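Local coordinates for protein putative phosphatase (Bacteroides thetaiotaomicron, PDB 3KYA) that is of unknown function, possibly a phosphatase, and binds zinc on a chain that probably joins an Ig-like domain to a six-bladed beta-propeller, at residues 147-152 with 202-207; 198-203 with 275-280; 260-265 with 315-320; 376-381 with 456-461. One frame throughout, in Å; residues are numbered along the deposited sequence.

Interaction 1 (147-152 with 202-207). With ZN (zinc ion), chain B; EDO (1,2-ethanediol), chain H; EDO (1,2-ethanediol), chain L.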
# COMPACT_ATOMS: atom_id res chain seq x y z
N ASP A 147 -1.16 -32.21 -8.51
CA ASP A 147 -0.53 -33.02 -9.54
C ASP A 147 -0.31 -32.05 -10.73
O ASP A 147 -1.28 -31.52 -11.25
CB ASP A 147 -1.44 -34.18 -9.93
CG ASP A 147 -0.86 -35.08 -11.02
OD1 ASP A 147 0.07 -34.68 -11.74
OD2 ASP A 147 -1.38 -36.22 -11.18
N PRO A 148 0.95 -31.81 -11.14
CA PRO A 148 1.16 -30.86 -12.25
C PRO A 148 0.44 -31.24 -13.54
O PRO A 148 0.17 -30.36 -14.35
CB PRO A 148 2.69 -30.86 -12.45
CG PRO A 148 3.25 -31.35 -11.15
CD PRO A 148 2.24 -32.32 -10.62
N LEU A 149 0.09 -32.52 -13.72
CA LEU A 149 -0.60 -32.94 -14.92
C LEU A 149 -2.13 -32.92 -14.76
O LEU A 149 -2.84 -33.14 -15.73
CB LEU A 149 -0.17 -34.36 -15.32
CG LEU A 149 1.33 -34.61 -15.45
CD1 LEU A 149 1.56 -36.05 -15.95
CD2 LEU A 149 1.99 -33.59 -16.38
N ASN A 150 -2.63 -32.66 -13.56
CA ASN A 150 -4.08 -32.63 -13.33
C ASN A 150 -4.40 -31.87 -12.06
O ASN A 150 -4.33 -32.41 -10.95
CB ASN A 150 -4.64 -34.07 -13.27
CG ASN A 150 -6.14 -34.11 -13.04
OD1 ASN A 150 -6.80 -33.08 -12.95
ND2 ASN A 150 -6.69 -35.31 -12.94
N LYS A 151 -4.76 -30.59 -12.21
CA LYS A 151 -5.04 -29.74 -11.05
C LYS A 151 -6.36 -30.06 -10.33
O LYS A 151 -6.68 -29.42 -9.34
CB LYS A 151 -4.88 -28.24 -11.39
CG LYS A 151 -3.40 -27.84 -11.51
CD LYS A 151 -3.18 -26.33 -11.51
CE LYS A 151 -3.73 -25.68 -12.72
NZ LYS A 151 -3.41 -24.23 -12.74
N ASP A 152 -7.12 -31.05 -10.82
CA ASP A 152 -8.27 -31.57 -10.09
C ASP A 152 -7.75 -32.44 -8.91
O ASP A 152 -8.51 -32.73 -7.97
CB ASP A 152 -9.17 -32.45 -10.97
CG ASP A 152 -9.87 -31.67 -12.07
OD1 ASP A 152 -10.03 -30.45 -11.94
OD2 ASP A 152 -10.33 -32.32 -13.04
N ASP A 202 9.80 -38.38 -17.75
CA ASP A 202 8.81 -37.43 -18.24
C ASP A 202 8.38 -36.49 -17.13
O ASP A 202 8.62 -36.75 -15.96
CB ASP A 202 7.60 -38.17 -18.82
CG ASP A 202 7.88 -38.66 -20.23
OD1 ASP A 202 8.13 -37.81 -21.11
OD2 ASP A 202 7.88 -39.86 -20.45
N GLU A 203 7.77 -35.38 -17.53
CA GLU A 203 7.28 -34.35 -16.61
C GLU A 203 6.38 -34.95 -15.54
O GLU A 203 5.41 -35.61 -15.87
CB GLU A 203 6.50 -33.29 -17.40
CG GLU A 203 6.01 -32.09 -16.57
CD GLU A 203 7.11 -31.10 -16.22
OE1 GLU A 203 8.17 -31.09 -16.89
OE2 GLU A 203 6.90 -30.31 -15.27
N ALA A 204 6.72 -34.72 -14.28
CA ALA A 204 5.94 -35.21 -13.12
C ALA A 204 5.67 -36.72 -13.11
O ALA A 204 4.65 -37.17 -12.59
CB ALA A 204 4.61 -34.42 -12.99
N GLU A 205 6.61 -37.49 -13.65
CA GLU A 205 6.51 -38.94 -13.63
C GLU A 205 6.80 -39.43 -12.21
O GLU A 205 6.41 -40.54 -11.83
CB GLU A 205 7.49 -39.57 -14.64
CG GLU A 205 7.34 -41.08 -14.74
CD GLU A 205 8.17 -41.74 -15.86
OE1 GLU A 205 8.99 -41.06 -16.53
OE2 GLU A 205 7.98 -42.97 -16.06
N TYR A 206 7.49 -38.59 -11.42
CA TYR A 206 7.84 -38.94 -10.05
C TYR A 206 7.41 -37.90 -9.01
O TYR A 206 7.65 -36.69 -9.17
CB TYR A 206 9.35 -39.13 -9.93
CG TYR A 206 9.88 -40.22 -10.83
CD1 TYR A 206 10.19 -39.96 -12.16
CD2 TYR A 206 10.04 -41.52 -10.37
CE1 TYR A 206 10.66 -40.97 -13.01
CE2 TYR A 206 10.50 -42.54 -11.20
CZ TYR A 206 10.81 -42.25 -12.52
OH TYR A 206 11.27 -43.25 -13.35
N MSE A 207 6.78 -38.40 -7.95
CA MSE A 207 6.43 -37.62 -6.77
C MSE A 207 7.63 -37.77 -5.85
O MSE A 207 8.09 -38.89 -5.62
CB MSE A 207 5.17 -38.17 -6.10
CG MSE A 207 4.73 -37.37 -4.86
SE MSE A 207 3.23 -38.16 -3.90
CE MSE A 207 1.73 -37.76 -5.10
ZN ZN B . 8.37 -43.17 -18.34
C1 EDO H . -2.42 -29.49 -16.61
O1 EDO H . -3.22 -29.17 -17.75
C2 EDO H . -3.11 -29.09 -15.31
O2 EDO H . -4.41 -29.71 -15.17
C1 EDO L . -2.65 -38.10 -14.46
O1 EDO L . -3.09 -38.70 -15.68
C2 EDO L . -3.66 -37.05 -14.04
O2 EDO L . -4.75 -37.66 -13.33

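Interaction 2 (198-203 with 275-280)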
# COMPACT_ATOMS: atom_id res chain seq x y z
N GLU A 198 15.39 -35.00 -19.99
CA GLU A 198 15.64 -35.60 -21.30
C GLU A 198 16.44 -36.89 -21.16
O GLU A 198 17.44 -36.94 -20.45
CB GLU A 198 16.32 -34.59 -22.23
CG GLU A 198 15.31 -33.57 -22.83
CD GLU A 198 15.92 -32.24 -23.26
OE1 GLU A 198 16.74 -31.69 -22.50
OE2 GLU A 198 15.54 -31.72 -24.34
N GLY A 199 15.95 -37.95 -21.80
CA GLY A 199 16.58 -39.26 -21.76
C GLY A 199 16.27 -40.12 -20.55
O GLY A 199 16.59 -41.31 -20.55
N TYR A 200 15.58 -39.57 -19.54
CA TYR A 200 15.37 -40.30 -18.28
C TYR A 200 13.99 -40.29 -17.62
O TYR A 200 13.60 -41.30 -17.03
CB TYR A 200 16.38 -39.77 -17.24
CG TYR A 200 17.83 -39.99 -17.62
CD1 TYR A 200 18.41 -41.25 -17.54
CD2 TYR A 200 18.62 -38.93 -18.05
CE1 TYR A 200 19.74 -41.45 -17.89
CE2 TYR A 200 19.96 -39.13 -18.40
CZ TYR A 200 20.51 -40.39 -18.32
OH TYR A 200 21.82 -40.58 -18.67
N ALA A 201 13.26 -39.17 -17.68
CA ALA A 201 11.99 -39.06 -16.96
C ALA A 201 11.06 -38.01 -17.55
O ALA A 201 11.47 -36.89 -17.83
CB ALA A 201 12.26 -38.72 -15.48
N ASP A 202 9.80 -38.38 -17.75
CA ASP A 202 8.81 -37.43 -18.24
C ASP A 202 8.38 -36.49 -17.13
O ASP A 202 8.62 -36.75 -15.96
CB ASP A 202 7.60 -38.17 -18.82
CG ASP A 202 7.88 -38.66 -20.23
OD1 ASP A 202 8.13 -37.81 -21.11
OD2 ASP A 202 7.88 -39.86 -20.45
N GLU A 203 7.77 -35.38 -17.53
CA GLU A 203 7.28 -34.35 -16.61
C GLU A 203 6.38 -34.95 -15.54
O GLU A 203 5.41 -35.61 -15.87
CB GLU A 203 6.50 -33.29 -17.40
CG GLU A 203 6.01 -32.09 -16.57
CD GLU A 203 7.11 -31.10 -16.22
OE1 GLU A 203 8.17 -31.09 -16.89
OE2 GLU A 203 6.90 -30.31 -15.27
N ASP A 275 21.42 -33.53 -8.34
CA ASP A 275 21.04 -33.53 -9.73
C ASP A 275 20.43 -34.91 -9.95
O ASP A 275 21.14 -35.92 -9.88
CB ASP A 275 22.26 -33.29 -10.63
CG ASP A 275 21.91 -33.16 -12.11
OD1 ASP A 275 20.82 -33.61 -12.54
OD2 ASP A 275 22.75 -32.64 -12.87
N LEU A 276 19.12 -34.97 -10.21
CA LEU A 276 18.44 -36.25 -10.41
C LEU A 276 19.00 -37.08 -11.58
O LEU A 276 18.83 -38.30 -11.59
CB LEU A 276 16.92 -36.07 -10.58
CG LEU A 276 16.18 -35.45 -9.38
CD1 LEU A 276 14.69 -35.25 -9.71
CD2 LEU A 276 16.37 -36.30 -8.12
N VAL A 277 19.64 -36.43 -12.55
CA VAL A 277 20.29 -37.14 -13.67
C VAL A 277 21.25 -38.20 -13.13
O VAL A 277 21.34 -39.30 -13.68
CB VAL A 277 21.05 -36.19 -14.63
CG1 VAL A 277 21.94 -36.99 -15.60
CG2 VAL A 277 20.08 -35.31 -15.41
N ASP A 278 21.98 -37.86 -12.05
CA ASP A 278 22.92 -38.81 -11.42
C ASP A 278 22.19 -40.07 -10.97
O ASP A 278 22.69 -41.19 -11.15
CB ASP A 278 23.62 -38.18 -10.20
CG ASP A 278 24.57 -37.06 -10.57
OD1 ASP A 278 24.91 -36.93 -11.77
OD2 ASP A 278 25.02 -36.33 -9.65
N TYR A 279 21.01 -39.88 -10.40
CA TYR A 279 20.19 -40.98 -9.92
C TYR A 279 19.68 -41.87 -11.05
O TYR A 279 19.87 -43.09 -11.02
CB TYR A 279 19.01 -40.46 -9.09
CG TYR A 279 18.02 -41.54 -8.75
CD1 TYR A 279 18.33 -42.49 -7.79
CD2 TYR A 279 16.80 -41.64 -9.41
CE1 TYR A 279 17.45 -43.50 -7.48
CE2 TYR A 279 15.91 -42.64 -9.11
CZ TYR A 279 16.24 -43.57 -8.14
OH TYR A 279 15.37 -44.57 -7.82
N PHE A 280 19.05 -41.26 -12.06
CA PHE A 280 18.47 -42.04 -13.16
C PHE A 280 19.51 -42.71 -14.05
O PHE A 280 19.28 -43.82 -14.52
CB PHE A 280 17.51 -41.19 -13.98
CG PHE A 280 16.26 -40.84 -13.24
CD1 PHE A 280 15.33 -41.83 -12.94
CD2 PHE A 280 15.99 -39.54 -12.86
CE1 PHE A 280 14.17 -41.52 -12.24
CE2 PHE A 280 14.83 -39.22 -12.17
CZ PHE A 280 13.93 -40.22 -11.86

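Interaction 3 (260-265 with 315-320)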
# COMPACT_ATOMS: atom_id res chain seq x y z
N GLU A 260 16.94 -29.52 -10.73
CA GLU A 260 17.66 -30.16 -9.64
C GLU A 260 16.83 -30.09 -8.35
O GLU A 260 15.87 -29.31 -8.25
CB GLU A 260 19.09 -29.59 -9.46
CG GLU A 260 19.20 -28.17 -8.87
CD GLU A 260 18.96 -27.05 -9.86
OE1 GLU A 260 18.43 -27.31 -10.97
OE2 GLU A 260 19.32 -25.89 -9.52
N LEU A 261 17.21 -30.91 -7.37
CA LEU A 261 16.52 -31.03 -6.10
C LEU A 261 17.29 -30.41 -4.93
O LEU A 261 18.47 -30.70 -4.73
CB LEU A 261 16.28 -32.50 -5.77
CG LEU A 261 15.48 -32.82 -4.50
CD1 LEU A 261 14.03 -32.34 -4.61
CD2 LEU A 261 15.55 -34.30 -4.18
N TYR A 262 16.61 -29.56 -4.16
CA TYR A 262 17.16 -28.97 -2.95
C TYR A 262 16.43 -29.54 -1.74
O TYR A 262 15.20 -29.59 -1.71
CB TYR A 262 17.08 -27.44 -3.00
CG TYR A 262 17.96 -26.87 -4.09
CD1 TYR A 262 19.34 -26.71 -3.89
CD2 TYR A 262 17.45 -26.55 -5.34
CE1 TYR A 262 20.15 -26.22 -4.89
CE2 TYR A 262 18.25 -26.04 -6.34
CZ TYR A 262 19.60 -25.89 -6.12
OH TYR A 262 20.40 -25.41 -7.13
N PHE A 263 17.19 -30.05 -0.76
CA PHE A 263 16.60 -30.53 0.49
C PHE A 263 17.53 -30.14 1.66
O PHE A 263 18.73 -29.90 1.44
CB PHE A 263 16.28 -32.02 0.45
CG PHE A 263 17.49 -32.91 0.35
CD1 PHE A 263 18.09 -33.15 -0.87
CD2 PHE A 263 17.99 -33.53 1.48
CE1 PHE A 263 19.20 -33.98 -0.96
CE2 PHE A 263 19.12 -34.34 1.41
CZ PHE A 263 19.72 -34.57 0.19
N ASN A 264 16.98 -30.06 2.86
CA ASN A 264 17.77 -29.63 4.03
C ASN A 264 17.90 -30.66 5.15
O ASN A 264 17.45 -31.80 5.03
CB ASN A 264 17.13 -28.37 4.65
CG ASN A 264 15.96 -28.71 5.58
OD1 ASN A 264 15.15 -29.61 5.29
ND2 ASN A 264 15.86 -27.98 6.69
N SER A 265 18.58 -30.23 6.21
CA SER A 265 18.58 -30.93 7.48
C SER A 265 18.51 -29.86 8.56
O SER A 265 19.21 -28.84 8.51
CB SER A 265 19.81 -31.80 7.70
OG SER A 265 19.80 -32.35 9.01
N ILE A 315 11.98 -24.52 1.49
CA ILE A 315 12.49 -23.72 0.38
C ILE A 315 11.39 -23.47 -0.64
O ILE A 315 10.78 -24.43 -1.15
CB ILE A 315 13.67 -24.45 -0.30
CG1 ILE A 315 14.76 -24.80 0.74
CG2 ILE A 315 14.26 -23.62 -1.43
CD1 ILE A 315 15.85 -25.73 0.18
N PHE A 316 11.14 -22.20 -0.93
CA PHE A 316 10.12 -21.78 -1.89
C PHE A 316 10.80 -20.99 -3.00
O PHE A 316 11.33 -19.89 -2.77
CB PHE A 316 9.03 -20.94 -1.19
CG PHE A 316 8.48 -21.59 0.04
CD1 PHE A 316 7.58 -22.64 -0.06
CD2 PHE A 316 8.88 -21.16 1.30
CE1 PHE A 316 7.11 -23.27 1.07
CE2 PHE A 316 8.39 -21.78 2.44
CZ PHE A 316 7.50 -22.84 2.33
N ILE A 317 10.82 -21.58 -4.20
CA ILE A 317 11.54 -20.98 -5.33
C ILE A 317 10.61 -20.18 -6.25
O ILE A 317 9.52 -20.64 -6.58
CB ILE A 317 12.29 -22.06 -6.14
CG1 ILE A 317 13.19 -22.90 -5.21
CG2 ILE A 317 13.11 -21.43 -7.28
CD1 ILE A 317 13.85 -24.11 -5.89
N HIS A 318 11.06 -19.00 -6.63
CA HIS A 318 10.34 -18.10 -7.52
C HIS A 318 10.11 -18.81 -8.87
O HIS A 318 10.97 -19.58 -9.32
CB HIS A 318 11.18 -16.82 -7.69
CG HIS A 318 10.49 -15.72 -8.42
ND1 HIS A 318 10.55 -15.57 -9.79
CD2 HIS A 318 9.74 -14.69 -7.97
CE1 HIS A 318 9.87 -14.49 -10.14
NE2 HIS A 318 9.37 -13.93 -9.05
N PRO A 319 8.96 -18.55 -9.53
CA PRO A 319 8.70 -19.23 -10.82
C PRO A 319 9.78 -19.06 -11.90
O PRO A 319 9.93 -19.95 -12.75
CB PRO A 319 7.36 -18.64 -11.27
CG PRO A 319 6.71 -18.11 -10.00
CD PRO A 319 7.85 -17.67 -9.12
N THR A 320 10.51 -17.94 -11.88
CA THR A 320 11.59 -17.72 -12.84
C THR A 320 12.83 -18.53 -12.46
O THR A 320 13.75 -18.66 -13.26
CB THR A 320 12.03 -16.24 -12.91
OG1 THR A 320 12.54 -15.85 -11.62
CG2 THR A 320 10.86 -15.33 -13.32

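Interaction 4 (376-381 with 456-461). With EDO (1,2-ethanediol), chain G.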
# COMPACT_ATOMS: atom_id res chain seq x y z
N GLN A 376 3.64 -22.93 4.77
CA GLN A 376 3.72 -22.99 3.32
C GLN A 376 3.47 -21.66 2.63
O GLN A 376 2.59 -20.90 3.03
CB GLN A 376 2.76 -24.05 2.76
CG GLN A 376 3.08 -24.45 1.31
CD GLN A 376 2.38 -25.73 0.90
OE1 GLN A 376 1.40 -26.14 1.52
NE2 GLN A 376 2.88 -26.37 -0.16
N GLY A 377 4.23 -21.42 1.57
CA GLY A 377 4.13 -20.20 0.79
C GLY A 377 4.07 -20.47 -0.70
O GLY A 377 4.56 -21.50 -1.17
N VAL A 378 3.49 -19.53 -1.44
CA VAL A 378 3.36 -19.63 -2.88
C VAL A 378 3.56 -18.28 -3.55
O VAL A 378 3.29 -17.24 -2.97
CB VAL A 378 1.96 -20.18 -3.26
CG1 VAL A 378 1.79 -21.58 -2.71
CG2 VAL A 378 0.85 -19.25 -2.76
N PHE A 379 4.08 -18.30 -4.78
CA PHE A 379 4.22 -17.09 -5.57
C PHE A 379 2.99 -16.90 -6.46
O PHE A 379 2.51 -17.85 -7.07
CB PHE A 379 5.50 -17.11 -6.40
CG PHE A 379 6.73 -17.01 -5.58
CD1 PHE A 379 7.24 -15.77 -5.21
CD2 PHE A 379 7.40 -18.15 -5.15
CE1 PHE A 379 8.38 -15.66 -4.44
CE2 PHE A 379 8.55 -18.04 -4.37
CZ PHE A 379 9.03 -16.78 -4.01
N VAL A 380 2.49 -15.67 -6.51
CA VAL A 380 1.27 -15.35 -7.26
C VAL A 380 1.46 -14.13 -8.13
O VAL A 380 1.91 -13.08 -7.67
CB VAL A 380 0.09 -15.10 -6.30
CG1 VAL A 380 -1.16 -14.62 -7.05
CG2 VAL A 380 -0.19 -16.36 -5.47
N LYS A 381 1.10 -14.26 -9.40
CA LYS A 381 1.24 -13.17 -10.34
C LYS A 381 0.34 -12.00 -9.97
O LYS A 381 -0.82 -12.18 -9.59
CB LYS A 381 0.96 -13.66 -11.77
CG LYS A 381 1.07 -12.56 -12.82
CD LYS A 381 1.29 -13.10 -14.24
CE LYS A 381 2.75 -13.54 -14.46
NZ LYS A 381 3.03 -13.94 -15.87
N GLU A 456 -7.41 -19.01 -10.53
CA GLU A 456 -7.13 -17.87 -9.65
C GLU A 456 -7.76 -18.04 -8.27
O GLU A 456 -8.57 -17.22 -7.83
CB GLU A 456 -7.55 -16.56 -10.32
CG GLU A 456 -6.65 -16.25 -11.52
CD GLU A 456 -7.04 -14.98 -12.26
OE1 GLU A 456 -8.22 -14.57 -12.18
OE2 GLU A 456 -6.16 -14.42 -12.93
N MSE A 457 -7.39 -19.12 -7.61
CA MSE A 457 -7.88 -19.41 -6.27
C MSE A 457 -6.87 -20.16 -5.43
O MSE A 457 -6.03 -20.91 -5.95
CB MSE A 457 -9.18 -20.22 -6.33
CG MSE A 457 -9.05 -21.58 -6.93
SE MSE A 457 -10.85 -22.37 -7.12
CE MSE A 457 -11.13 -22.78 -5.25
N PHE A 458 -6.97 -19.94 -4.13
CA PHE A 458 -6.12 -20.59 -3.17
C PHE A 458 -6.88 -21.70 -2.47
O PHE A 458 -8.09 -21.60 -2.27
CB PHE A 458 -5.71 -19.63 -2.04
CG PHE A 458 -4.87 -18.44 -2.46
CD1 PHE A 458 -5.47 -17.26 -2.89
CD2 PHE A 458 -3.49 -18.48 -2.32
CE1 PHE A 458 -4.69 -16.15 -3.22
CE2 PHE A 458 -2.70 -17.38 -2.64
CZ PHE A 458 -3.30 -16.22 -3.09
N TYR A 459 -6.15 -22.77 -2.12
CA TYR A 459 -6.65 -23.78 -1.20
C TYR A 459 -5.75 -23.67 0.03
O TYR A 459 -4.52 -23.56 -0.08
CB TYR A 459 -6.59 -25.20 -1.77
CG TYR A 459 -7.56 -25.38 -2.89
CD1 TYR A 459 -8.87 -25.76 -2.65
CD2 TYR A 459 -7.18 -25.12 -4.21
CE1 TYR A 459 -9.77 -25.90 -3.68
CE2 TYR A 459 -8.07 -25.29 -5.25
CZ TYR A 459 -9.36 -25.67 -4.97
OH TYR A 459 -10.27 -25.82 -5.99
N VAL A 460 -6.36 -23.71 1.21
CA VAL A 460 -5.66 -23.54 2.46
C VAL A 460 -5.93 -24.72 3.38
O VAL A 460 -7.07 -25.12 3.53
CB VAL A 460 -6.18 -22.29 3.18
CG1 VAL A 460 -5.40 -22.07 4.48
CG2 VAL A 460 -6.12 -21.06 2.25
N HIS A 461 -4.89 -25.26 4.02
CA HIS A 461 -5.08 -26.31 5.00
C HIS A 461 -5.14 -25.69 6.39
O HIS A 461 -4.11 -25.23 6.92
CB HIS A 461 -3.98 -27.37 4.91
CG HIS A 461 -4.08 -28.41 5.98
ND1 HIS A 461 -2.97 -28.95 6.61
CD2 HIS A 461 -5.16 -28.95 6.60
CE1 HIS A 461 -3.37 -29.82 7.52
NE2 HIS A 461 -4.69 -29.83 7.55
C1 EDO G . -6.80 -12.28 -15.26
O1 EDO G . -6.14 -11.92 -14.04
C2 EDO G . -8.30 -12.07 -15.13
O2 EDO G . -9.00 -13.31 -15.32

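Interaction 1 (147-152 with 202-207)
Pro-148 and Leu-149 pack against Ala-204 where two neighbouring blades of a probable six-bladed beta-propeller meet. The 147-152 loop links strands 141-147 and 153-159 of one blade. Residues 202-207 lead into strand 206-211 of the next.

The contact itself is apolar. The CB of Ala-204 lies against the proline ring, 3.8 Å from CG of Pro-148. CG of Leu-149 comes to 4.1 Å from CB of Ala-204. With CG of Leu-149 anti to its carbonyl carbon (chi1 -52°), the branch is set against Ala-204 and Glu-203. Both methyls lie near the backbone O of Glu-203, with Leu-149 CD1 at 3.9 Å. Phe-193 touches both Pro-148 and Ala-204. Ala-204 has a positive phi of 54° in a type II turn from Asp-202 to Glu-205, and its methyl points at the other loop.

Hydrogen bonds shape each loop separately. In an Asx turn, Asp-147 OD1 accepts from Leu-149 N at 2.9 Å, the donor standing above the carboxylate plane. Asp-147 OD2 pairs with Arg-228. A second Asx turn follows, in which Asn-150 OD1 takes Asp-152 N at 3.0 Å. ND2 of Asn-150 gives a nearly straight bond (172°) to a 1,2-ethanediol. With an alanine here, Asp-152 N would probably be left without this acceptor, and the corner at 151-152 would be held less firmly.

The carboxylates of the turn lead apart. That of Glu-203 pairs with Lys-195. On the other side, Glu-205 OE1 accepts from Asp-202 N at 3.1 Å, while OE2 binds a zinc ion at 2.3 Å.

Interaction 2 (198-203 with 275-280)
The ring of Phe-280 is covered on both faces. CB of Ala-201 lies over one, 4.2 Å from CE2 of Phe-280 and offset toward the rim. CD2 of Tyr-279 stands over the centre of the opposite face. The ring of Tyr-206 also meets Phe-280, with the planes at about 50°.

The contact joins a helix of one propeller blade to a loop of the blade before it. Helix 276-284 follows strand 270-274. The 198-203 loop lies between strands 188-193 and 206-211. Tyr-200 and Ala-201 form a classic beta bulge opposite Ile-197, and both direct their side chains at the helix.

The ring of Tyr-200 runs past Phe-280 in the opposite direction. Its CD1 is 3.7 Å from CB of Phe-280. The CB atoms of Tyr-200 and Phe-280 also meet, at 3.7 Å. Further out, CE2 of Tyr-200 touches CG1 of Val-277 at 4.0 Å, the two side chains crossing at about a right angle. A chi1 of 168° in Val-277 sets CG1 anti to the backbone N and carries it to the tyrosine. Lys-281 and Lys-284 touch Tyr-200 from the next part of the helix.

A serine in place of Tyr-200 would keep the CB contact to Phe-280, but without the ring CG1 of Val-277 would probably lose its partner and a gap would be likely to open beside the helix.

No hydrogen bond crosses the contact. The helix start is fixed on its own side, with Asp-275 as N-cap. Its OD1 accepts from Val-277 N at 3.1 Å, the donor lying above the carboxylate plane.

Interaction 3 (260-265 with 315-320)
Ile-315 makes the closest contact, its CD1 lying 3.8 Å from CB of Tyr-262. Its side chain is extended beyond CB (chi2 170°), which carries CD1 across to the tyrosine. The backbone O of Ile-315 takes a hydrogen bond from OG1 of Thr-253. Phe-316 turns off to the other side of the strand. Ile-317 faces Tyr-262 again, with its CD1 4.4 Å from ring atom CD2. It also touches Thr-253 and Pro-256.

The strand ends here. ND1 of His-318 accepts from Thr-320 N at 3.2 Å. It also shares a hydrogen bond of 2.7 Å with OG1 of Thr-320. NE2 of His-318 is bonded to Glu-389.

The two strands belong to adjacent blades of the propeller: 313-317 is the first of its blade and 261-265 the second of the blade before. The far end of Tyr-262 is polar. Its OH donates to OE2 of Glu-260 at 2.7 Å, on the anti lone pair, and Tyr-339 OH bonds to the same oxygen. Phe-346 meets the Tyr-262 ring edge-to-face.

The two segments thus meet through isoleucine methyls, and a hydrogen bond from Thr-253 to Ile-315 O joins the blades here. The hydroxyl of the buried Tyr-262 has a carboxylate partner that fixes its direction.

Interaction 4 (376-381 with 456-461)
A seam between two propeller blades is filled here by Phe-458, which reaches across to Val-378 and Val-380. Strand 374-381 is the first of its blade. Strand 457-462 belongs to the blade that closes the ring, where the early strand 105-110 pairs with the last strand, 467-473. This is the "Velcro" closure of beta-propellers.

The backbones stay well apart: CA of Val-378 is 9.5 Å from CA of Phe-458. Side chains alone span the distance. CG2 of Val-378 meets the edge of the Phe-458 ring, near its plane, 4.0 Å from CE2. This methyl lies between the backbone N and the carbonyl carbon of its own residue (CG1 has chi1 -62°). CG2 of Val-380 touches the same end of the Phe-458 ring, 3.9 Å from CZ. The valines are two residues apart on the strand and so face the same way. The rings of Tyr-451 and Tyr-394 also meet Phe-458.

Polar ties flank the seam. The amide of Gln-376 accepts from Leu-449 N through OE1 and donates to Leu-144 O through NE2, so it links three blades.

Glu-456 and Met-457 form a G1 beta bulge opposite Asp-452. The extended Glu-456 side chain holds a 1,2-ethanediol: OE2 accepts from O1 at 2.7 Å, and OE1 has a weak bond of 3.5 Å from O2.

Overall arrangement
The four contacts follow the blades round the propeller, each at a junction between neighbours. Interactions 1 and 2 share Asp-202 and Glu-203. They also touch through Tyr-206 CZ and Phe-280 CE1, 3.4 Å apart. The zinc held by Glu-205 in interaction 1 lies about 7 Å from the Ala-201 side chain of interaction 2. Interactions 2 and 3 have centres 17 Å apart and do not touch, though their nearest atoms are about 4 Å apart. Interaction 3 meets interaction 4 at the next junction, where His-318 N is 3.5 Å from Phe-379 CE2. Interaction 4 lies away from the zinc sites, its centre 28 Å from that of interaction 2.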